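Local coordinates for pili retraction protein PilT (Thermus thermophilus, PDB 5FL3) that binds ADP in a P-loop pocket and probably hydrolyses ATP, consistent with a motor that drives pilus retraction, at residues Ser194-Leu199 with Arg218-Ala223; Ala223-Ala228 with Val264-Ser269. One frame throughout, in Å; residues are numbered along the deposited sequence.

Contact 1 of 2, residues Ser194-Leu199 with Arg218-Ala223; sequences SFYTGL and RETVEA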
ATOM      1  N   SER A 194     -14.887   8.241   7.148  1.00 42.26           N
ATOM      2  CA  SER A 194     -14.278   6.923   7.287  1.00 38.92           C
ATOM      3  C   SER A 194     -14.216   6.208   5.956  1.00 36.55           C
ATOM      4  O   SER A 194     -14.788   6.676   4.977  1.00 40.68           O
ATOM      5  CB  SER A 194     -15.063   6.067   8.287  1.00 37.86           C
ATOM      6  OG  SER A 194     -16.359   5.750   7.791  1.00 42.17           O
ATOM      7  N   PHE A 195     -13.544   5.058   5.940  1.00 38.20           N
ATOM      8  CA  PHE A 195     -13.589   4.154   4.797  1.00 37.34           C
ATOM      9  C   PHE A 195     -15.004   3.744   4.485  1.00 38.04           C
ATOM     10  O   PHE A 195     -15.386   3.669   3.315  1.00 36.54           O
ATOM     11  CB  PHE A 195     -12.749   2.912   5.042  1.00 32.71           C
ATOM     12  CG  PHE A 195     -11.286   3.189   5.058  1.00 37.08           C
ATOM     13  CD1 PHE A 195     -10.673   3.791   3.959  1.00 33.92           C
ATOM     14  CD2 PHE A 195     -10.515   2.862   6.163  1.00 37.33           C
ATOM     15  CE1 PHE A 195      -9.309   4.060   3.971  1.00 38.09           C
ATOM     16  CE2 PHE A 195      -9.157   3.131   6.188  1.00 36.42           C
ATOM     17  CZ  PHE A 195      -8.547   3.727   5.091  1.00 38.85           C
ATOM     18  N   TYR A 196     -15.786   3.490   5.530  1.00 38.84           N
ATOM     19  CA  TYR A 196     -17.146   3.027   5.329  1.00 40.76           C
ATOM     20  C   TYR A 196     -17.979   4.123   4.677  1.00 41.47           C
ATOM     21  O   TYR A 196     -18.636   3.876   3.669  1.00 40.91           O
ATOM     22  CB  TYR A 196     -17.795   2.573   6.641  1.00 41.30           C
ATOM     23  CG  TYR A 196     -19.168   1.996   6.396  1.00 42.16           C
ATOM     24  CD1 TYR A 196     -19.321   0.693   5.938  1.00 42.37           C
ATOM     25  CD2 TYR A 196     -20.311   2.765   6.578  1.00 42.85           C
ATOM     26  CE1 TYR A 196     -20.577   0.168   5.676  1.00 42.12           C
ATOM     27  CE2 TYR A 196     -21.578   2.244   6.326  1.00 42.36           C
ATOM     28  CZ  TYR A 196     -21.703   0.949   5.878  1.00 43.31           C
ATOM     29  OH  TYR A 196     -22.955   0.432   5.623  1.00 42.48           O
ATOM     30  N   THR A 197     -17.939   5.324   5.251  1.00 44.58           N
ATOM     31  CA  THR A 197     -18.658   6.484   4.715  1.00 41.07           C
ATOM     32  C   THR A 197     -18.296   6.730   3.259  1.00 38.36           C
ATOM     33  O   THR A 197     -19.152   6.965   2.401  1.00 31.61           O
ATOM     34  CB  THR A 197     -18.340   7.744   5.522  1.00 41.25           C
ATOM     35  OG1 THR A 197     -18.850   7.576   6.847  1.00 47.59           O
ATOM     36  CG2 THR A 197     -19.010   8.940   4.919  1.00 47.61           C
ATOM     37  N   GLY A 198     -17.003   6.673   2.994  1.00 37.28           N
ATOM     38  CA  GLY A 198     -16.522   6.887   1.653  1.00 36.53           C
ATOM     39  C   GLY A 198     -17.011   5.797   0.723  1.00 33.11           C
ATOM     40  O   GLY A 198     -17.463   6.098  -0.379  1.00 31.88           O
ATOM     41  N   LEU A 199     -16.929   4.542   1.169  1.00 32.77           N
ATOM     42  CA  LEU A 199     -17.314   3.419   0.333  1.00 31.19           C
ATOM     43  C   LEU A 199     -18.806   3.533   0.040  1.00 35.31           C
ATOM     44  O   LEU A 199     -19.235   3.444  -1.117  1.00 36.78           O
ATOM     45  CB  LEU A 199     -16.954   2.079   0.996  1.00 27.66           C
ATOM     46  CG  LEU A 199     -17.319   0.744   0.314  1.00 27.68           C
ATOM     47  CD1 LEU A 199     -16.992   0.741  -1.156  1.00 35.22           C
ATOM     48  CD2 LEU A 199     -16.615  -0.423   0.963  1.00 28.25           C
ATOM     49  N   ARG A 218     -15.841  -5.558   9.670  1.00 44.77           N
ATOM     50  CA  ARG A 218     -16.625  -6.522   8.924  1.00 47.56           C
ATOM     51  C   ARG A 218     -17.529  -5.741   7.960  1.00 49.24           C
ATOM     52  O   ARG A 218     -17.800  -6.170   6.823  1.00 41.21           O
ATOM     53  CB  ARG A 218     -17.440  -7.393   9.873  1.00 47.47           C
ATOM     54  CG  ARG A 218     -18.579  -8.113   9.225  1.00 50.09           C
ATOM     55  CD  ARG A 218     -19.789  -8.109  10.129  1.00 60.20           C
ATOM     56  NE  ARG A 218     -20.802  -9.012   9.602  1.00 66.97           N
ATOM     57  CZ  ARG A 218     -21.661  -8.671   8.649  1.00 68.17           C
ATOM     58  NH1 ARG A 218     -21.618  -7.435   8.155  1.00 63.76           N
ATOM     59  NH2 ARG A 218     -22.560  -9.552   8.202  1.00 61.46           N
ATOM     60  N   GLU A 219     -17.972  -4.578   8.437  1.00 47.34           N
ATOM     61  CA  GLU A 219     -18.885  -3.711   7.704  1.00 45.82           C
ATOM     62  C   GLU A 219     -18.251  -3.280   6.392  1.00 44.29           C
ATOM     63  O   GLU A 219     -18.851  -3.428   5.322  1.00 46.46           O
ATOM     64  CB  GLU A 219     -19.260  -2.479   8.538  1.00 47.50           C
ATOM     65  CG  GLU A 219     -20.179  -2.737   9.738  1.00 57.02           C
ATOM     66  CD  GLU A 219     -19.508  -3.487  10.898  1.00 62.41           C
ATOM     67  OE1 GLU A 219     -18.264  -3.448  11.011  1.00 59.48           O
ATOM     68  OE2 GLU A 219     -20.234  -4.113  11.707  1.00 64.87           O
ATOM     69  N   THR A 220     -17.035  -2.755   6.485  1.00 43.69           N
ATOM     70  CA  THR A 220     -16.264  -2.361   5.314  1.00 38.25           C
ATOM     71  C   THR A 220     -15.897  -3.545   4.406  1.00 40.40           C
ATOM     72  O   THR A 220     -15.947  -3.423   3.181  1.00 39.75           O
ATOM     73  CB  THR A 220     -14.990  -1.637   5.731  1.00 36.50           C
ATOM     74  OG1 THR A 220     -15.337  -0.560   6.609  1.00 39.92           O
ATOM     75  CG2 THR A 220     -14.297  -1.073   4.530  1.00 33.59           C
ATOM     76  N   VAL A 221     -15.535  -4.689   4.987  1.00 39.75           N
ATOM     77  CA  VAL A 221     -15.165  -5.847   4.167  1.00 39.49           C
ATOM     78  C   VAL A 221     -16.384  -6.315   3.378  1.00 38.34           C
ATOM     79  O   VAL A 221     -16.298  -6.591   2.175  1.00 33.41           O
ATOM     80  CB  VAL A 221     -14.583  -7.025   5.028  1.00 42.52           C
ATOM     81  CG1 VAL A 221     -14.527  -8.324   4.239  1.00 34.12           C
ATOM     82  CG2 VAL A 221     -13.204  -6.679   5.550  1.00 42.30           C
ATOM     83  N   GLU A 222     -17.528  -6.388   4.053  1.00 41.08           N
ATOM     84  CA  GLU A 222     -18.755  -6.840   3.398  1.00 40.22           C
ATOM     85  C   GLU A 222     -19.174  -5.857   2.303  1.00 38.44           C
ATOM     86  O   GLU A 222     -19.561  -6.267   1.203  1.00 37.00           O
ATOM     87  CB  GLU A 222     -19.887  -7.014   4.416  1.00 43.95           C
ATOM     88  CG  GLU A 222     -21.115  -7.742   3.855  1.00 48.72           C
ATOM     89  CD  GLU A 222     -22.167  -8.055   4.914  1.00 49.54           C
ATOM     90  OE1 GLU A 222     -22.307  -7.259   5.856  1.00 54.26           O
ATOM     91  OE2 GLU A 222     -22.852  -9.096   4.811  1.00 53.89           O
ATOM     92  N   ALA A 223     -19.084  -4.564   2.613  1.00 35.83           N
ATOM     93  CA  ALA A 223     -19.511  -3.527   1.687  1.00 33.52           C
ATOM     94  C   ALA A 223     -18.662  -3.601   0.445  1.00 36.29           C
ATOM     95  O   ALA A 223     -19.172  -3.512  -0.676  1.00 37.99           O
ATOM     96  CB  ALA A 223     -19.412  -2.147   2.325  1.00 29.34           C
TER
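Y196 and L199, one helical turn apart on helix 195-202, reach across to E219, T220 and A223 at the start of helix 218-230. The two short helical segments run nearly alongside, their axes 9.7 Å apart at an angle of 26°, as neighbouring helices packed on the mixed sheet of the P-loop domain. Y196 swings out on the side opposite its backbone N (chi1 -176°), bringing its ring beside the first turn of the other helix. E219 O lies at the ring edge, 4.0 Å from Y196 CE1, whereas E219 CB, well off the ring plane, is 4.1 Å from Y196 CD1. The two side chains cross at about a right angle, and the E219 chain bends at chi2 to lead its carboxylate away, its plane 74° from the ring. Deeper in, L199 brings CD2 to 3.6 Å from A223 CB and 3.8 Å from T220 O. T220 turns CG2 to within 4.3 Å of F195 CB. Behind them F195 and L199 rest on strand 209-212, the F195 side chain about 10 Å from that of S147 in the ADP site. S194 is the N-cap, its OG accepting from T197 N almost straight. No hydrogen bond or salt bridge crosses between the segments, so the pairing depends on apolar contact and shape: the buried L199 against the partly exposed A223, with the exposed Y196 on the outer flank.

Contact 2 of 2, residues Ala223-Ala228 with Val264-Ser269; sequences AALMAA and VLLAES
The helical turns carrying L225 and L265 approach to 9.5 Å between axes at 46°, closing toward their C-terminal ends, where the CA atoms of A228 and S269 are 5.7 Å apart. L225 is the central side chain. Its CB meets L265 CD2 at 3.6 Å, and the two leucine chains cross obliquely; the L225 CD2 branch goes further, to 3.9 Å from L266 CD1, and also touches S269 OG. L265 is extended, its CG turned away from the backbone N (chi1 -177°), so that CD2 packs on L225 and both methyls, CD1 and CD2, lie about 4.0 Å from M226 SD. The methionine points its CB away from the other helix, but bends at chi2 and chi3 bring the sulfur back across L265 at about a right angle. Replacing L265 by an alanine would probably open a gap beside L225 CB and leave the M226 sulfur without its apolar partner. At the C-terminal end the small residues close up, A228 CB lying 3.9 Å from S269 CB. This is plain helix-helix packing on the mixed sheet, away from the ADP site. On the sheet side, A227 and A228 touch V234 of strand 233-238, S269 pairs through its backbone with L135 of strand 134-139, and A267, on the other helix, touches helix 298-305.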
ATOM      1  N   ALA A 223     -19.084  -4.564   2.613  1.00 35.83           N
ATOM      2  CA  ALA A 223     -19.511  -3.527   1.687  1.00 33.52           C
ATOM      3  C   ALA A 223     -18.662  -3.601   0.445  1.00 36.29           C
ATOM      4  O   ALA A 223     -19.172  -3.512  -0.676  1.00 37.99           O
ATOM      5  CB  ALA A 223     -19.412  -2.147   2.325  1.00 29.34           C
ATOM      6  N   ALA A 224     -17.360  -3.783   0.652  1.00 35.50           N
ATOM      7  CA  ALA A 224     -16.426  -3.872  -0.456  1.00 32.07           C
ATOM      8  C   ALA A 224     -16.713  -5.105  -1.317  1.00 30.55           C
ATOM      9  O   ALA A 224     -16.647  -5.033  -2.537  1.00 30.25           O
ATOM     10  CB  ALA A 224     -15.017  -3.888   0.052  1.00 28.50           C
ATOM     11  N   LEU A 225     -17.034  -6.229  -0.685  1.00 32.15           N
ATOM     12  CA  LEU A 225     -17.323  -7.451  -1.431  1.00 32.12           C
ATOM     13  C   LEU A 225     -18.555  -7.258  -2.287  1.00 35.86           C
ATOM     14  O   LEU A 225     -18.554  -7.606  -3.482  1.00 30.60           O
ATOM     15  CB  LEU A 225     -17.523  -8.635  -0.497  1.00 30.10           C
ATOM     16  CG  LEU A 225     -16.253  -9.208   0.129  1.00 31.00           C
ATOM     17  CD1 LEU A 225     -16.610  -9.967   1.380  1.00 32.99           C
ATOM     18  CD2 LEU A 225     -15.540 -10.122  -0.827  1.00 29.68           C
ATOM     19  N   MET A 226     -19.596  -6.696  -1.661  1.00 35.04           N
ATOM     20  CA  MET A 226     -20.869  -6.416  -2.323  1.00 35.71           C
ATOM     21  C   MET A 226     -20.685  -5.481  -3.530  1.00 39.56           C
ATOM     22  O   MET A 226     -21.167  -5.755  -4.639  1.00 37.15           O
ATOM     23  CB  MET A 226     -21.852  -5.806  -1.325  1.00 36.95           C
ATOM     24  CG  MET A 226     -22.310  -6.764  -0.209  1.00 40.07           C
ATOM     25  SD  MET A 226     -23.088  -8.279  -0.858  1.00 48.83           S
ATOM     26  CE  MET A 226     -24.497  -7.585  -1.735  1.00 48.75           C
ATOM     27  N   ALA A 227     -19.971  -4.382  -3.294  1.00 34.51           N
ATOM     28  CA  ALA A 227     -19.609  -3.449  -4.341  1.00 34.33           C
ATOM     29  C   ALA A 227     -18.965  -4.193  -5.520  1.00 37.44           C
ATOM     30  O   ALA A 227     -19.286  -3.931  -6.685  1.00 39.37           O
ATOM     31  CB  ALA A 227     -18.683  -2.383  -3.783  1.00 31.55           C
ATOM     32  N   ALA A 228     -18.082  -5.141  -5.214  1.00 35.41           N
ATOM     33  CA  ALA A 228     -17.431  -5.962  -6.246  1.00 39.07           C
ATOM     34  C   ALA A 228     -18.421  -6.907  -6.925  1.00 38.08           C
ATOM     35  O   ALA A 228     -18.318  -7.196  -8.102  1.00 38.29           O
ATOM     36  CB  ALA A 228     -16.280  -6.770  -5.642  1.00 32.03           C
ATOM     37  N   VAL A 264     -19.113 -17.977  -0.653  1.00 51.90           N
ATOM     38  CA  VAL A 264     -19.837 -17.795  -1.904  1.00 51.93           C
ATOM     39  C   VAL A 264     -19.574 -16.391  -2.421  1.00 42.52           C
ATOM     40  O   VAL A 264     -19.154 -16.209  -3.562  1.00 46.54           O
ATOM     41  CB  VAL A 264     -21.355 -18.035  -1.739  1.00 54.30           C
ATOM     42  CG1 VAL A 264     -22.110 -17.515  -2.954  1.00 52.85           C
ATOM     43  CG2 VAL A 264     -21.639 -19.527  -1.519  1.00 49.13           C
ATOM     44  N   LEU A 265     -19.772 -15.410  -1.554  1.00 43.79           N
ATOM     45  CA  LEU A 265     -19.530 -14.018  -1.906  1.00 44.40           C
ATOM     46  C   LEU A 265     -18.073 -13.800  -2.298  1.00 42.63           C
ATOM     47  O   LEU A 265     -17.786 -13.176  -3.323  1.00 39.98           O
ATOM     48  CB  LEU A 265     -19.921 -13.099  -0.750  1.00 38.77           C
ATOM     49  CG  LEU A 265     -19.797 -11.594  -0.975  1.00 43.96           C
ATOM     50  CD1 LEU A 265     -20.620 -11.120  -2.167  1.00 39.90           C
ATOM     51  CD2 LEU A 265     -20.208 -10.850   0.283  1.00 44.48           C
ATOM     52  N   LEU A 266     -17.151 -14.326  -1.497  1.00 38.93           N
ATOM     53  CA  LEU A 266     -15.741 -14.130  -1.794  1.00 38.12           C
ATOM     54  C   LEU A 266     -15.343 -14.799  -3.117  1.00 43.82           C
ATOM     55  O   LEU A 266     -14.718 -14.165  -3.975  1.00 42.28           O
ATOM     56  CB  LEU A 266     -14.876 -14.638  -0.649  1.00 40.33           C
ATOM     57  CG  LEU A 266     -13.356 -14.465  -0.804  1.00 39.85           C
ATOM     58  CD1 LEU A 266     -12.964 -13.042  -1.160  1.00 32.91           C
ATOM     59  CD2 LEU A 266     -12.670 -14.897   0.464  1.00 35.14           C
ATOM     60  N   ALA A 267     -15.740 -16.056  -3.301  1.00 45.09           N
ATOM     61  CA  ALA A 267     -15.354 -16.801  -4.497  1.00 45.47           C
ATOM     62  C   ALA A 267     -15.828 -16.145  -5.798  1.00 46.20           C
ATOM     63  O   ALA A 267     -15.086 -16.124  -6.787  1.00 46.72           O
ATOM     64  CB  ALA A 267     -15.869 -18.230  -4.420  1.00 49.22           C
ATOM     65  N   GLU A 268     -17.041 -15.599  -5.816  1.00 42.31           N
ATOM     66  CA  GLU A 268     -17.562 -15.126  -7.094  1.00 46.75           C
ATOM     67  C   GLU A 268     -17.035 -13.729  -7.465  1.00 49.91           C
ATOM     68  O   GLU A 268     -16.827 -13.439  -8.649  1.00 50.16           O
ATOM     69  CB  GLU A 268     -19.096 -15.160  -7.104  1.00 50.19           C
ATOM     70  CG  GLU A 268     -19.824 -14.134  -6.238  1.00 53.32           C
ATOM     71  CD  GLU A 268     -21.356 -14.273  -6.336  1.00 61.57           C
ATOM     72  OE1 GLU A 268     -21.891 -14.478  -7.460  1.00 59.32           O
ATOM     73  OE2 GLU A 268     -22.027 -14.194  -5.280  1.00 62.15           O
ATOM     74  N   SER A 269     -16.760 -12.891  -6.464  1.00 49.73           N
ATOM     75  CA  SER A 269     -16.281 -11.524  -6.724  1.00 47.24           C
ATOM     76  C   SER A 269     -14.738 -11.314  -6.699  1.00 41.66           C
ATOM     77  O   SER A 269     -14.252 -10.285  -7.162  1.00 40.82           O
ATOM     78  CB  SER A 269     -16.940 -10.564  -5.729  1.00 42.08           C
ATOM     79  OG  SER A 269     -16.934 -11.116  -4.422  1.00 49.80           O
TER

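Overall arrangement
From the N terminus, helix 195-202 comes first, and contact 1 closes the loop that leads from it through strand 209-212 to helix 218-230. The chain then continues along that same helix into contact 2, which closes a longer loop holding strand 233-238 and helix 243-251 before helix 259-269. The two loops follow in series, neither nesting nor crossing, with A223 common to both contacts and their centres about 13 Å apart. Helix 218-230, the connecting helix of the beta-alpha-beta crossover between parallel strands 209-212 and 233-238, therefore packs against one helix near its start and another further on, joining three helices beside the mixed sheet of the P-loop domain.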